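Local coordinates for protein alpha-2,3-sialyltransferase (Campylobacter jejuni, PDB 2P2V) that probably transfers sialic acid from its CMP-activated donor to a glycan acceptor through an alpha-2,3 linkage, this chain being the sialyltransferase-family part of a longer membrane protein, at residues A[28-40]-A[224-236]. Numbering follows the deposited sequence.
Sequences GPSLKNINYKRLP and NIYALCDDSILAN. With CSF (cytidine-5'-monophosphate-3-fluoro-N-acetyl-neuraminic acid), chain O.
Arg38 takes hold of Asp230 side-on, with two nitrogens on two carboxylate oxygens. In this salt bridge Arg38 NE reaches Asp230 OD1 (2.9 Å) on its syn side, somewhat out of the carboxylate plane, and NH1 meets OD2 (2.7 Å) from above that plane. The guanidinium and carboxylate planes are 40° apart. Both oxygens nevertheless lie close to the guanidinium plane, and the extended chain from CG to NE carries that edge up to the acid. The third nitrogen, NH2, bonds to the carbonyl of Ser241, which helps fix the rotation of the group. Asn35 approaches the same carboxylate with its amide, ND2 making weak bonds of 3.4 Å to Asp230 OD1 and OD2. Its CG stands anti to the backbone N (chi1 -173°), which brings the amide beside the acid, while its OD1 accepts a bond from Lys37 NZ. The single direct backbone bond between the segments lies next to this cluster, Asn35 N to Leu228 O at 3.0 Å; a water also joins Asn33 O to Asp230 N. Apolar contacts line the inner side. Leu228 crosses Leu39 at about a right angle, Leu228 CD1 lying 3.6 Å from Leu39 CD2, and both rest on Ile23 of strand 21-25. Cys229 SG packs 4.0 Å from Ile34 CG1. Ser30 CB lies 3.8 Å from Cys229 CB, and the Ser30 hydroxyl is hydrogen-bonded to Asp172. Thus the loop after strand 21-25 is tied to the type I beta turn Cys229 to Ser232, braced by Ser232 OG to Cys229 O (2.7 Å), after strand 224-227, outermost in this chain's parallel sheet. Gly28 and Pro29 border the cytosine of the bound CMP-sialic acid analogue, consistent with the Rossmann-like, GT-A-type nucleotide-binding fold of GT42 sialyltransferases.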
# COMPACT_ATOMS: atom_id res chain seq x y z
N GLY A 28 -28.26 10.09 -26.62
CA GLY A 28 -29.48 10.85 -26.86
C GLY A 28 -30.02 10.69 -28.27
O GLY A 28 -29.35 10.11 -29.16
N PRO A 29 -31.24 11.21 -28.51
CA PRO A 29 -31.90 11.02 -29.81
C PRO A 29 -31.07 11.56 -30.96
O PRO A 29 -31.11 11.01 -32.05
CB PRO A 29 -33.18 11.84 -29.68
CG PRO A 29 -33.39 12.00 -28.24
CD PRO A 29 -32.04 12.02 -27.59
N SER A 30 -30.28 12.60 -30.71
CA SER A 30 -29.52 13.23 -31.77
C SER A 30 -28.41 12.37 -32.32
O SER A 30 -27.74 12.73 -33.30
CB SER A 30 -28.95 14.55 -31.28
OG SER A 30 -27.92 14.33 -30.33
N LEU A 31 -28.17 11.22 -31.71
CA LEU A 31 -27.22 10.27 -32.30
C LEU A 31 -27.71 9.85 -33.70
O LEU A 31 -26.92 9.55 -34.59
CB LEU A 31 -27.08 9.04 -31.39
CG LEU A 31 -26.23 7.84 -31.81
CD1 LEU A 31 -24.71 8.20 -31.74
CD2 LEU A 31 -26.63 6.63 -30.96
N LYS A 32 -29.03 9.83 -33.87
CA LYS A 32 -29.68 9.49 -35.14
C LYS A 32 -29.61 10.63 -36.17
O LYS A 32 -29.85 10.42 -37.38
CB LYS A 32 -31.15 9.13 -34.87
CG LYS A 32 -31.41 7.74 -34.21
CD LYS A 32 -32.90 7.31 -34.34
CE LYS A 32 -33.14 5.91 -33.74
NZ LYS A 32 -34.16 5.07 -34.48
N ASN A 33 -29.28 11.84 -35.71
CA ASN A 33 -29.32 13.04 -36.55
C ASN A 33 -27.96 13.75 -36.63
O ASN A 33 -27.90 14.99 -36.59
CB ASN A 33 -30.37 14.03 -36.02
CG ASN A 33 -31.75 13.39 -35.80
OD1 ASN A 33 -32.25 12.63 -36.64
ND2 ASN A 33 -32.38 13.73 -34.66
N ILE A 34 -26.87 12.98 -36.73
CA ILE A 34 -25.54 13.53 -36.95
C ILE A 34 -25.44 14.08 -38.37
O ILE A 34 -25.94 13.45 -39.31
CB ILE A 34 -24.45 12.44 -36.80
CG1 ILE A 34 -24.34 11.98 -35.33
CG2 ILE A 34 -23.10 12.94 -37.21
CD1 ILE A 34 -23.71 10.56 -35.20
N ASN A 35 -24.81 15.24 -38.53
CA ASN A 35 -24.55 15.78 -39.86
C ASN A 35 -23.19 15.29 -40.28
O ASN A 35 -22.18 15.88 -39.91
CB ASN A 35 -24.59 17.31 -39.85
CG ASN A 35 -24.49 17.90 -41.26
OD1 ASN A 35 -23.84 17.33 -42.13
ND2 ASN A 35 -25.12 19.05 -41.47
N TYR A 36 -23.14 14.20 -41.04
CA TYR A 36 -21.85 13.57 -41.30
C TYR A 36 -20.93 14.44 -42.12
O TYR A 36 -19.72 14.22 -42.15
CB TYR A 36 -22.03 12.22 -41.96
CG TYR A 36 -22.71 11.23 -41.02
CD1 TYR A 36 -21.97 10.54 -40.03
CD2 TYR A 36 -24.06 10.98 -41.11
CE1 TYR A 36 -22.62 9.60 -39.15
CE2 TYR A 36 -24.71 10.05 -40.23
CZ TYR A 36 -23.97 9.38 -39.25
OH TYR A 36 -24.59 8.48 -38.39
N LYS A 37 -21.50 15.45 -42.77
CA LYS A 37 -20.65 16.37 -43.55
C LYS A 37 -19.65 17.21 -42.70
O LYS A 37 -18.61 17.66 -43.20
CB LYS A 37 -21.55 17.27 -44.43
CG LYS A 37 -22.62 16.46 -45.19
CD LYS A 37 -23.51 17.37 -46.08
CE LYS A 37 -24.73 17.90 -45.30
NZ LYS A 37 -25.46 16.81 -44.58
N ARG A 38 -20.00 17.37 -41.41
CA ARG A 38 -19.26 18.13 -40.41
C ARG A 38 -18.15 17.34 -39.66
O ARG A 38 -17.36 17.94 -38.93
CB ARG A 38 -20.24 18.65 -39.35
CG ARG A 38 -21.45 19.45 -39.89
CD ARG A 38 -22.20 20.15 -38.77
NE ARG A 38 -23.49 20.71 -39.21
CZ ARG A 38 -23.58 21.85 -39.90
NH1 ARG A 38 -24.78 22.31 -40.27
NH2 ARG A 38 -22.48 22.53 -40.21
N LEU A 39 -18.11 16.01 -39.80
CA LEU A 39 -17.02 15.23 -39.19
C LEU A 39 -15.69 15.63 -39.81
O LEU A 39 -15.65 15.91 -41.03
CB LEU A 39 -17.25 13.73 -39.36
CG LEU A 39 -18.38 13.09 -38.54
CD1 LEU A 39 -18.68 11.64 -38.98
CD2 LEU A 39 -18.01 13.10 -37.07
N PRO A 40 -14.60 15.68 -39.01
CA PRO A 40 -13.30 15.89 -39.61
C PRO A 40 -12.85 14.67 -40.39
O PRO A 40 -13.46 13.60 -40.26
CB PRO A 40 -12.39 16.09 -38.39
CG PRO A 40 -13.04 15.23 -37.35
CD PRO A 40 -14.50 15.52 -37.54
N ASN A 224 -10.89 22.78 -28.32
CA ASN A 224 -12.07 23.25 -29.01
C ASN A 224 -13.15 22.21 -28.94
O ASN A 224 -12.85 21.04 -29.07
CB ASN A 224 -11.68 23.58 -30.47
CG ASN A 224 -10.85 24.87 -30.54
OD1 ASN A 224 -9.66 24.87 -30.93
ND2 ASN A 224 -11.45 25.97 -30.07
N ILE A 225 -14.38 22.65 -28.71
CA ILE A 225 -15.52 21.80 -28.63
C ILE A 225 -16.61 22.23 -29.61
O ILE A 225 -17.18 23.32 -29.49
CB ILE A 225 -16.11 21.74 -27.17
CG1 ILE A 225 -14.99 21.46 -26.12
CG2 ILE A 225 -17.26 20.76 -27.14
CD1 ILE A 225 -15.44 21.53 -24.64
N TYR A 226 -16.91 21.33 -30.54
CA TYR A 226 -17.97 21.52 -31.51
C TYR A 226 -19.14 20.59 -31.35
O TYR A 226 -18.99 19.50 -30.78
CB TYR A 226 -17.38 21.30 -32.89
CG TYR A 226 -16.30 22.31 -33.19
CD1 TYR A 226 -16.64 23.63 -33.55
CD2 TYR A 226 -14.97 21.97 -33.09
CE1 TYR A 226 -15.66 24.58 -33.81
CE2 TYR A 226 -13.97 22.90 -33.35
CZ TYR A 226 -14.33 24.20 -33.72
OH TYR A 226 -13.32 25.12 -33.97
N ALA A 227 -20.28 21.00 -31.89
CA ALA A 227 -21.44 20.13 -32.08
C ALA A 227 -21.47 19.52 -33.48
O ALA A 227 -20.85 20.07 -34.41
CB ALA A 227 -22.74 20.90 -31.81
N LEU A 228 -22.20 18.41 -33.64
CA LEU A 228 -22.36 17.74 -34.94
C LEU A 228 -23.84 17.63 -35.37
O LEU A 228 -24.12 17.32 -36.53
CB LEU A 228 -21.73 16.33 -34.90
CG LEU A 228 -20.24 16.11 -34.71
CD1 LEU A 228 -19.97 14.61 -34.52
CD2 LEU A 228 -19.42 16.63 -35.89
N CYS A 229 -24.76 17.85 -34.44
CA CYS A 229 -26.18 17.61 -34.68
C CYS A 229 -26.93 18.95 -34.81
O CYS A 229 -27.07 19.68 -33.84
CB CYS A 229 -26.77 16.73 -33.58
SG CYS A 229 -25.71 15.23 -33.34
N ASP A 230 -27.36 19.27 -36.03
CA ASP A 230 -27.98 20.57 -36.35
C ASP A 230 -29.20 20.93 -35.52
O ASP A 230 -29.38 22.09 -35.13
CB ASP A 230 -28.36 20.62 -37.83
CG ASP A 230 -27.15 20.57 -38.74
OD1 ASP A 230 -26.13 19.97 -38.37
OD2 ASP A 230 -27.21 21.15 -39.85
N ASP A 231 -30.04 19.94 -35.28
CA ASP A 231 -31.33 20.16 -34.62
C ASP A 231 -31.35 19.88 -33.11
O ASP A 231 -32.43 19.74 -32.51
CB ASP A 231 -32.42 19.34 -35.33
CG ASP A 231 -32.64 19.78 -36.78
OD1 ASP A 231 -32.76 21.02 -37.00
OD2 ASP A 231 -32.68 18.90 -37.68
N SER A 232 -30.16 19.80 -32.51
CA SER A 232 -30.02 19.42 -31.10
C SER A 232 -29.79 20.65 -30.26
O SER A 232 -29.11 21.58 -30.69
CB SER A 232 -28.80 18.54 -30.92
OG SER A 232 -27.64 19.31 -31.20
N ILE A 233 -30.32 20.60 -29.04
CA ILE A 233 -30.08 21.60 -28.00
C ILE A 233 -28.60 21.99 -27.86
O ILE A 233 -28.27 23.17 -27.63
CB ILE A 233 -30.57 21.07 -26.64
CG1 ILE A 233 -32.10 21.11 -26.55
CG2 ILE A 233 -29.98 21.87 -25.51
CD1 ILE A 233 -32.72 22.47 -26.90
N LEU A 234 -27.71 21.00 -27.94
CA LEU A 234 -26.31 21.27 -27.72
C LEU A 234 -25.82 22.39 -28.62
O LEU A 234 -24.91 23.14 -28.25
CB LEU A 234 -25.47 20.01 -27.96
CG LEU A 234 -23.99 20.11 -27.58
CD1 LEU A 234 -23.82 20.07 -26.09
CD2 LEU A 234 -23.21 18.99 -28.24
N ALA A 235 -26.39 22.48 -29.83
CA ALA A 235 -25.84 23.38 -30.87
C ALA A 235 -26.10 24.86 -30.53
O ALA A 235 -25.44 25.77 -31.08
CB ALA A 235 -26.41 23.02 -32.23
N ASN A 236 -27.04 25.08 -29.61
CA ASN A 236 -27.31 26.41 -29.03
C ASN A 236 -26.27 26.85 -28.02
O ASN A 236 -26.31 28.00 -27.57
CB ASN A 236 -28.65 26.41 -28.31
CG ASN A 236 -29.82 26.23 -29.24
OD1 ASN A 236 -29.71 26.42 -30.46
ND2 ASN A 236 -30.97 25.85 -28.67
C5A CSF O . -28.18 7.22 -15.94
C4A CSF O . -28.21 8.64 -16.48
C2A CSF O . -25.95 8.28 -17.63
O6A CSF O . -26.07 6.91 -17.18
C6A CSF O . -27.38 6.35 -16.94
C3A CSF O . -26.80 9.18 -16.74
O4A CSF O . -28.82 9.49 -15.51
N5A CSF O . -29.58 6.76 -15.88
C7A CSF O . -27.18 4.93 -16.42
C8A CSF O . -26.36 4.11 -17.41
C9A CSF O . -26.04 2.70 -16.87
O9A CSF O . -25.37 1.89 -17.86
O8A CSF O . -27.07 4.08 -18.69
O7A CSF O . -26.56 5.00 -15.12
C1A CSF O . -24.52 8.76 -17.45
OBA CSF O . -24.32 10.00 -17.55
OAA CSF O . -23.62 7.91 -17.21
O1A CSF O . -26.23 8.51 -19.03
O2A CSF O . -28.46 8.05 -20.00
N1 CSF O . -27.51 11.87 -23.08
C2 CSF O . -28.12 13.15 -23.17
N3 CSF O . -29.47 13.27 -23.39
C4 CSF O . -30.22 12.16 -23.53
C5 CSF O . -29.65 10.89 -23.44
C6 CSF O . -28.28 10.76 -23.22
C3' CSF O . -25.16 10.81 -20.89
C2' CSF O . -25.57 12.15 -21.48
C1' CSF O . -26.05 11.75 -22.87
O4' CSF O . -25.60 10.41 -23.17
C4' CSF O . -24.83 9.91 -22.07
PA CSF O . -27.02 7.61 -20.13
O5' CSF O . -26.50 8.21 -21.54
C5' CSF O . -25.12 8.43 -21.82
O3' CSF O . -23.98 10.96 -20.09
O2' CSF O . -24.41 13.03 -21.57
N4 CSF O . -31.57 12.26 -23.75
O2 CSF O . -27.41 14.18 -23.02
O3A CSF O . -26.62 6.16 -20.13
C10 CSF O . -29.92 5.91 -14.90
O10 CSF O . -29.11 5.48 -14.06
C11 CSF O . -31.36 5.48 -14.88
F3A CSF O . -26.12 9.31 -15.54
O HOH W 1 -28.38 17.20 -38.23